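PDB 2IX4: 3-oxoacyl-[acyl-carrier-protein] synthase, mitochondrial from Arabidopsis thaliana, which catalyses the condensation steps of mitochondrial fatty acid synthesis, lengthening acyl chains by two carbons taken from malonyl-ACP. Local coordinates for residues A366-A369 against I370-I373; S372-A375 against I376-V380; G9-P13 against L14-V18. All coordinates share one frame; numbering follows the deposited sequence.

In the fold
Following the chain from its N terminus, contact 3 (9-13 with 14-18) comes first and closes a tight hairpin between strands 3-12 and 15-16, just ahead of helix 18-26. Some 350 residues later, contacts 1 (366-369 with 370-373) and 2 (372-375 with 376-380) follow one another along helix 364-378; they share Ser372 and Ile373, and their centres lie about 9 Å apart. None nests inside another. The early hairpin and the late helix nevertheless meet: Met10 packs on Val367, Ile370 and Phe371, and Val18 on Leu374. N-terminal and C-terminal family regions are thereby packed together, and on the same helix contact 1 supplies Glu368 to the potassium site.

Contact 1. Residues A366-A369 against I370-I373; sequences AVEA and IFSI. With K (potassium ion), chain D.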
loop_
_atom_site.group_PDB
_atom_site.type_symbol
_atom_site.label_atom_id
_atom_site.label_comp_id
_atom_site.label_asym_id
_atom_site.label_seq_id
_atom_site.Cartn_x
_atom_site.Cartn_y
_atom_site.Cartn_z
ATOM N N ALA A 366 -3.819 -9.898 9.330
ATOM C CA ALA A 366 -4.873 -9.309 10.153
ATOM C C ALA A 366 -5.717 -10.379 10.825
ATOM O O ALA A 366 -6.025 -10.284 12.016
ATOM C CB ALA A 366 -5.746 -8.399 9.319
ATOM N N VAL A 367 -6.104 -11.386 10.047
ATOM C CA VAL A 367 -6.863 -12.526 10.554
ATOM C C VAL A 367 -6.067 -13.262 11.645
ATOM O O VAL A 367 -6.603 -13.613 12.696
ATOM C CB VAL A 367 -7.260 -13.467 9.382
ATOM C CG1 VAL A 367 -7.580 -14.875 9.865
ATOM C CG2 VAL A 367 -8.442 -12.871 8.603
ATOM N N GLU A 368 -4.777 -13.456 11.399
ATOM C CA GLU A 368 -3.934 -14.203 12.323
ATOM C C GLU A 368 -3.547 -13.397 13.568
ATOM O O GLU A 368 -3.258 -13.974 14.619
ATOM C CB GLU A 368 -2.727 -14.770 11.578
ATOM C CG GLU A 368 -3.138 -15.872 10.601
ATOM C CD GLU A 368 -2.148 -16.115 9.475
ATOM O OE1 GLU A 368 -0.966 -15.705 9.585
ATOM O OE2 GLU A 368 -2.557 -16.739 8.474
ATOM N N ALA A 369 -3.572 -12.067 13.457
ATOM C CA ALA A 369 -3.431 -11.199 14.624
ATOM C C ALA A 369 -4.659 -11.338 15.521
ATOM O O ALA A 369 -4.543 -11.361 16.744
ATOM C CB ALA A 369 -3.228 -9.747 14.202
ATOM N N ILE A 370 -5.833 -11.434 14.902
ATOM C CA ILE A 370 -7.079 -11.683 15.626
ATOM C C ILE A 370 -7.027 -13.025 16.363
ATOM O O ILE A 370 -7.410 -13.107 17.532
ATOM C CB ILE A 370 -8.313 -11.577 14.688
ATOM C CG1 ILE A 370 -8.489 -10.122 14.231
ATOM C CG2 ILE A 370 -9.584 -12.086 15.378
ATOM C CD1 ILE A 370 -9.485 -9.909 13.087
ATOM N N PHE A 371 -6.526 -14.063 15.689
ATOM C CA PHE A 371 -6.342 -15.374 16.316
ATOM C C PHE A 371 -5.419 -15.287 17.535
ATOM O O PHE A 371 -5.680 -15.923 18.560
ATOM C CB PHE A 371 -5.795 -16.411 15.320
ATOM C CG PHE A 371 -6.763 -16.801 14.226
ATOM C CD1 PHE A 371 -6.293 -17.399 13.057
ATOM C CD2 PHE A 371 -8.134 -16.576 14.357
ATOM C CE1 PHE A 371 -7.169 -17.765 12.035
ATOM C CE2 PHE A 371 -9.015 -16.936 13.341
ATOM C CZ PHE A 371 -8.531 -17.532 12.176
ATOM N N SER A 372 -4.353 -14.498 17.413
ATOM C CA SER A 372 -3.397 -14.277 18.501
ATOM C C SER A 372 -4.019 -13.520 19.681
ATOM O O SER A 372 -3.778 -13.865 20.840
ATOM C CB SER A 372 -2.159 -13.541 17.981
ATOM O OG SER A 372 -1.535 -14.282 16.943
ATOM N N ILE A 373 -4.816 -12.499 19.376
ATOM C CA ILE A 373 -5.560 -11.744 20.396
ATOM C C ILE A 373 -6.571 -12.652 21.098
ATOM O O ILE A 373 -6.741 -12.574 22.320
ATOM C CB ILE A 373 -6.284 -10.512 19.779
ATOM C CG1 ILE A 373 -5.263 -9.501 19.242
ATOM C CG2 ILE A 373 -7.205 -9.835 20.802
ATOM C CD1 ILE A 373 -5.795 -8.610 18.118
HETATM K K K D . 0.897 -15.381 11.541
#
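Successive turns in the buried part of alpha-helix 364-378 make this local contact, in which Val367 packs on Phe371 and the carbonyl of Glu368 takes two bonds from Ser372. The main-chain evidence is an unbroken i to i+4 ladder, with Phe371 N to Val367 O at 3.0 Å and Ile373 N to Ala369 O at 2.9 Å as examples. Ser372 adds a side-chain rung: its OG lies beside its own backbone N (chi1 -59°), which turns the hydroxyl back along the helix to donate to Glu368 O at 2.9 Å. Ser372 N binds the same oxygen at 3.0 Å, and the two donors come from opposite faces of the carbonyl plane, the N-H from well above it and the hydroxyl at a smaller tilt. The buried hydroxyl is thus satisfied within the helix.

Val367 and Phe371 lie side by side and point the same way. The CG1 branch of Val367 meets the outer part of the ring, 3.6 Å from Phe371 CE1, while the carbonyl oxygen of Val367 sits over one ring face, offset toward the rim and 3.5 Å from Phe371 CG.

Glu368 sends an extended chain to the potassium ion, with OE1 at 2.7 Å from the metal. Asn318, Ala319, Ser414 and Asn415 supply further oxygens, and OE2 forms a salt bridge with Lys354, so both carboxylate oxygens are held and the group's rotation is probably fixed. The Glu368 side chain is about 5 Å from that of His320, a predicted active-site residue.

Around the helix, Val367, Ile370 and Phe371 pack on Met10 of strand 3-12, Phe371 also on Trp22 and Leu25 of helix 18-26, and Ala369 on Leu426 and Phe428 of strand 422-429.

Contact 2. Residues S372-A375 against I376-V380; sequences SILA and IHHGV
Leu374 and His378 lie side by side one turn apart where helix 364-378 reaches its C-terminal end, and the chain leaves the helix through Gly379, whose positive phi breaks the helical run. Both side chains start beside their own backbone N (chi1 -74° for Leu374, -66° for His378) and point the same way. The CD2 branch of Leu374 consequently comes to 3.7 Å from NE2 of the His378 imidazole, and the ring's CD2 also lies near Leu374 O, which approaches it obliquely. That carbonyl is already engaged by the backbone, since His378 N donates to Leu374 O at 2.8 Å.

His377 takes the other course: CG is anti to its backbone N (chi1 -173°), and the ring leads away from the preceding turn to meet Tyr271 edge-to-face. Its CD2 nevertheless lies over one face of the His378 ring, offset toward the rim. The His378 ring also meets that of Trp22 of helix 18-26 at a low interplanar angle, while Leu374 packs on Val18, Trp22 and Leu8. CG1 of Ile376 lies 3.6 Å from Ser372 O, and the side chain reaches Ala412 of strand 411-418.

The last turn is held less firmly. Ala375 O takes two weak bonds, from Gly379 N at 2.9 Å and from Val380 N at 3.4 Å, both poorly aligned. Val380 then begins the short strand 380-381, and its buried carbonyl oxygen has no conventional hydrogen-bond partner, receiving instead a CH...O contact from Ala375 CA at 3.3 Å.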
loop_
_atom_site.group_PDB
_atom_site.type_symbol
_atom_site.label_atom_id
_atom_site.label_comp_id
_atom_site.label_asym_id
_atom_site.label_seq_id
_atom_site.Cartn_x
_atom_site.Cartn_y
_atom_site.Cartn_z
ATOM N N SER A 372 -4.353 -14.498 17.413
ATOM C CA SER A 372 -3.397 -14.277 18.501
ATOM C C SER A 372 -4.019 -13.520 19.681
ATOM O O SER A 372 -3.778 -13.865 20.840
ATOM C CB SER A 372 -2.159 -13.541 17.981
ATOM O OG SER A 372 -1.535 -14.282 16.943
ATOM N N ILE A 373 -4.816 -12.499 19.376
ATOM C CA ILE A 373 -5.560 -11.744 20.396
ATOM C C ILE A 373 -6.571 -12.652 21.098
ATOM O O ILE A 373 -6.741 -12.574 22.320
ATOM C CB ILE A 373 -6.284 -10.512 19.779
ATOM C CG1 ILE A 373 -5.263 -9.501 19.242
ATOM C CG2 ILE A 373 -7.205 -9.835 20.802
ATOM C CD1 ILE A 373 -5.795 -8.610 18.118
ATOM N N LEU A 374 -7.232 -13.511 20.323
ATOM C CA LEU A 374 -8.223 -14.448 20.869
ATOM C C LEU A 374 -7.589 -15.548 21.723
ATOM O O LEU A 374 -8.200 -16.022 22.680
ATOM C CB LEU A 374 -9.083 -15.053 19.753
ATOM C CG LEU A 374 -10.131 -14.125 19.124
ATOM C CD1 LEU A 374 -10.726 -14.749 17.864
ATOM C CD2 LEU A 374 -11.227 -13.765 20.123
ATOM N N ALA A 375 -6.368 -15.944 21.365
ATOM C CA ALA A 375 -5.588 -16.891 22.165
ATOM C C ALA A 375 -5.356 -16.348 23.574
ATOM O O ALA A 375 -5.530 -17.068 24.562
ATOM C CB ALA A 375 -4.258 -17.205 21.480
ATOM N N ILE A 376 -4.963 -15.077 23.652
ATOM C CA ILE A 376 -4.821 -14.370 24.923
ATOM C C ILE A 376 -6.169 -14.289 25.645
ATOM O O ILE A 376 -6.268 -14.628 26.824
ATOM C CB ILE A 376 -4.236 -12.945 24.719
ATOM C CG1 ILE A 376 -2.792 -13.027 24.202
ATOM C CG2 ILE A 376 -4.298 -12.137 26.016
ATOM C CD1 ILE A 376 -2.247 -11.723 23.655
ATOM N N HIS A 377 -7.200 -13.864 24.922
ATOM C CA HIS A 377 -8.524 -13.629 25.502
ATOM C C HIS A 377 -9.193 -14.888 26.062
ATOM O O HIS A 377 -9.822 -14.839 27.122
ATOM C CB HIS A 377 -9.436 -12.941 24.477
ATOM C CG HIS A 377 -10.755 -12.506 25.035
ATOM N ND1 HIS A 377 -10.867 -11.563 26.036
ATOM C CD2 HIS A 377 -12.020 -12.878 24.727
ATOM C CE1 HIS A 377 -12.143 -11.380 26.324
ATOM N NE2 HIS A 377 -12.863 -12.165 25.542
ATOM N N HIS A 378 -9.049 -16.007 25.352
ATOM C CA HIS A 378 -9.725 -17.261 25.713
ATOM C C HIS A 378 -8.834 -18.280 26.431
ATOM O O HIS A 378 -9.339 -19.222 27.047
ATOM C CB HIS A 378 -10.340 -17.916 24.472
ATOM C CG HIS A 378 -11.463 -17.134 23.868
ATOM N ND1 HIS A 378 -12.657 -16.920 24.523
ATOM C CD2 HIS A 378 -11.578 -16.525 22.665
ATOM C CE1 HIS A 378 -13.457 -16.206 23.751
ATOM N NE2 HIS A 378 -12.827 -15.954 22.617
ATOM N N GLY A 379 -7.519 -18.094 26.346
ATOM C CA GLY A 379 -6.573 -19.054 26.909
ATOM C C GLY A 379 -6.601 -20.379 26.168
ATOM O O GLY A 379 -6.573 -21.441 26.783
ATOM N N VAL A 380 -6.688 -20.302 24.842
ATOM C CA VAL A 380 -6.687 -21.475 23.964
ATOM C C VAL A 380 -5.788 -21.164 22.777
ATOM O O VAL A 380 -5.957 -20.140 22.117
ATOM C CB VAL A 380 -8.108 -21.826 23.427
ATOM C CG1 VAL A 380 -8.094 -23.173 22.705
ATOM C CG2 VAL A 380 -9.136 -21.856 24.542
#

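Contact 3. Residues G9-P13 against L14-V18; sequences GMVTP and LGRGV
Thr12 places OG1 between its backbone N and carbonyl carbon (chi1 70°), turning the hydroxyl oxygen into the bend, where Leu14 N donates to OG1 at 3.1 Å. Met10 uses the same first torsion (chi1 72°), then bends at chi3, and its sulfur lies 3.9 Å from Val18 CG2, the two side chains crossing at about a right angle. The other face carries Val11, whose CG2 branch meets Arg16 CB at 4.0 Å.

The backbone fixes the register. Thr12 and Gly15 form an antiparallel hydrogen-bonded pair, with Thr12 N to Gly15 O and Gly15 N to Thr12 O both at 2.9 Å; the first is nearly straight at the hydrogen (169°), although in each bond the donor stands above the carbonyl plane. Val11 and Arg16 make the next, non-hydrogen-bonded pair, and beyond it Gly17 N donates to Met10 O at 2.8 Å. Pro13 and Leu14 occupy the corners of a type I turn. Gly15 and Gly17 have positive phi at backbone angles where a side chain would jam against the preceding carbonyl oxygen.

Thr12 OG1 is also hydrogen-bonded to the hydroxyl of Thr21, linking the bend to helix 18-26. A valine in place of Thr12 would probably leave Leu14 N and the Thr21 hydroxyl each without this partner, and the turn less firmly joined to the helix.

Outside the hairpin, Arg16 NE reaches Glu73 O, and Glu98 binds both Met10 N and Val18 N through its two carboxylate oxygens. With Gly17 at the N-cap of the helix that follows, this is a beta-hairpin with a two-residue loop, closed by a type I turn, leading from the N-terminal strand of the thiolase-like fold into its first helix.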
loop_
_atom_site.group_PDB
_atom_site.type_symbol
_atom_site.label_atom_id
_atom_site.label_comp_id
_atom_site.label_asym_id
_atom_site.label_seq_id
_atom_site.Cartn_x
_atom_site.Cartn_y
_atom_site.Cartn_z
ATOM N N GLY A 9 -13.263 -8.060 14.262
ATOM C CA GLY A 9 -14.192 -8.345 13.172
ATOM C C GLY A 9 -13.508 -9.111 12.061
ATOM O O GLY A 9 -12.366 -8.815 11.715
ATOM N N MET A 10 -14.199 -10.104 11.507
ATOM C CA MET A 10 -13.617 -10.903 10.425
ATOM C C MET A 10 -14.650 -11.634 9.575
ATOM O O MET A 10 -15.765 -11.921 10.022
ATOM C CB MET A 10 -12.575 -11.895 10.974
ATOM C CG MET A 10 -13.153 -13.078 11.759
ATOM S SD MET A 10 -12.039 -13.789 12.988
ATOM C CE MET A 10 -10.502 -13.884 12.078
ATOM N N VAL A 11 -14.254 -11.911 8.337
ATOM C CA VAL A 11 -14.995 -12.791 7.438
ATOM C C VAL A 11 -13.965 -13.691 6.758
ATOM O O VAL A 11 -13.059 -13.209 6.077
ATOM C CB VAL A 11 -15.901 -11.997 6.432
ATOM C CG1 VAL A 11 -15.131 -10.898 5.705
ATOM C CG2 VAL A 11 -16.591 -12.931 5.446
ATOM N N THR A 12 -14.085 -14.996 6.993
ATOM C CA THR A 12 -13.053 -15.963 6.586
ATOM C C THR A 12 -13.686 -17.190 5.923
ATOM O O THR A 12 -14.914 -17.325 5.925
ATOM C CB THR A 12 -12.202 -16.437 7.802
ATOM O OG1 THR A 12 -13.000 -17.261 8.662
ATOM C CG2 THR A 12 -11.639 -15.258 8.593
ATOM N N PRO A 13 -12.854 -18.092 5.353
ATOM C CA PRO A 13 -13.362 -19.379 4.868
ATOM C C PRO A 13 -13.959 -20.290 5.951
ATOM O O PRO A 13 -14.551 -21.321 5.622
ATOM C CB PRO A 13 -12.121 -20.029 4.244
ATOM C CG PRO A 13 -11.223 -18.875 3.919
ATOM C CD PRO A 13 -11.413 -17.954 5.072
ATOM N N LEU A 14 -13.800 -19.916 7.219
ATOM C CA LEU A 14 -14.440 -20.623 8.329
ATOM C C LEU A 14 -15.721 -19.925 8.779
ATOM O O LEU A 14 -16.318 -20.302 9.792
ATOM C CB LEU A 14 -13.479 -20.776 9.513
ATOM C CG LEU A 14 -12.152 -21.513 9.280
ATOM C CD1 LEU A 14 -11.285 -21.445 10.529
ATOM C CD2 LEU A 14 -12.383 -22.962 8.857
ATOM N N GLY A 15 -16.133 -18.902 8.032
ATOM C CA GLY A 15 -17.401 -18.223 8.289
ATOM C C GLY A 15 -17.305 -16.715 8.416
ATOM O O GLY A 15 -16.217 -16.152 8.549
ATOM N N ARG A 16 -18.461 -16.064 8.361
ATOM C CA ARG A 16 -18.546 -14.634 8.593
ATOM C C ARG A 16 -18.764 -14.402 10.082
ATOM O O ARG A 16 -19.687 -14.966 10.675
ATOM C CB ARG A 16 -19.681 -14.025 7.760
ATOM C CG ARG A 16 -19.867 -12.514 7.912
ATOM C CD ARG A 16 -20.954 -12.185 8.920
ATOM N NE ARG A 16 -22.213 -12.833 8.564
ATOM C CZ ARG A 16 -23.261 -12.955 9.372
ATOM N NH1 ARG A 16 -23.224 -12.465 10.606
ATOM N NH2 ARG A 16 -24.352 -13.566 8.940
ATOM N N GLY A 17 -17.906 -13.579 10.682
ATOM C CA GLY A 17 -17.993 -13.280 12.110
ATOM C C GLY A 17 -16.897 -13.944 12.921
ATOM O O GLY A 17 -16.444 -15.043 12.585
ATOM N N VAL A 18 -16.473 -13.268 13.988
ATOM C CA VAL A 18 -15.436 -13.776 14.896
ATOM C C VAL A 18 -15.876 -15.072 15.590
ATOM O O VAL A 18 -15.129 -16.051 15.604
ATOM C CB VAL A 18 -15.008 -12.702 15.946
ATOM C CG1 VAL A 18 -14.086 -13.297 17.005
ATOM C CG2 VAL A 18 -14.321 -11.524 15.266
#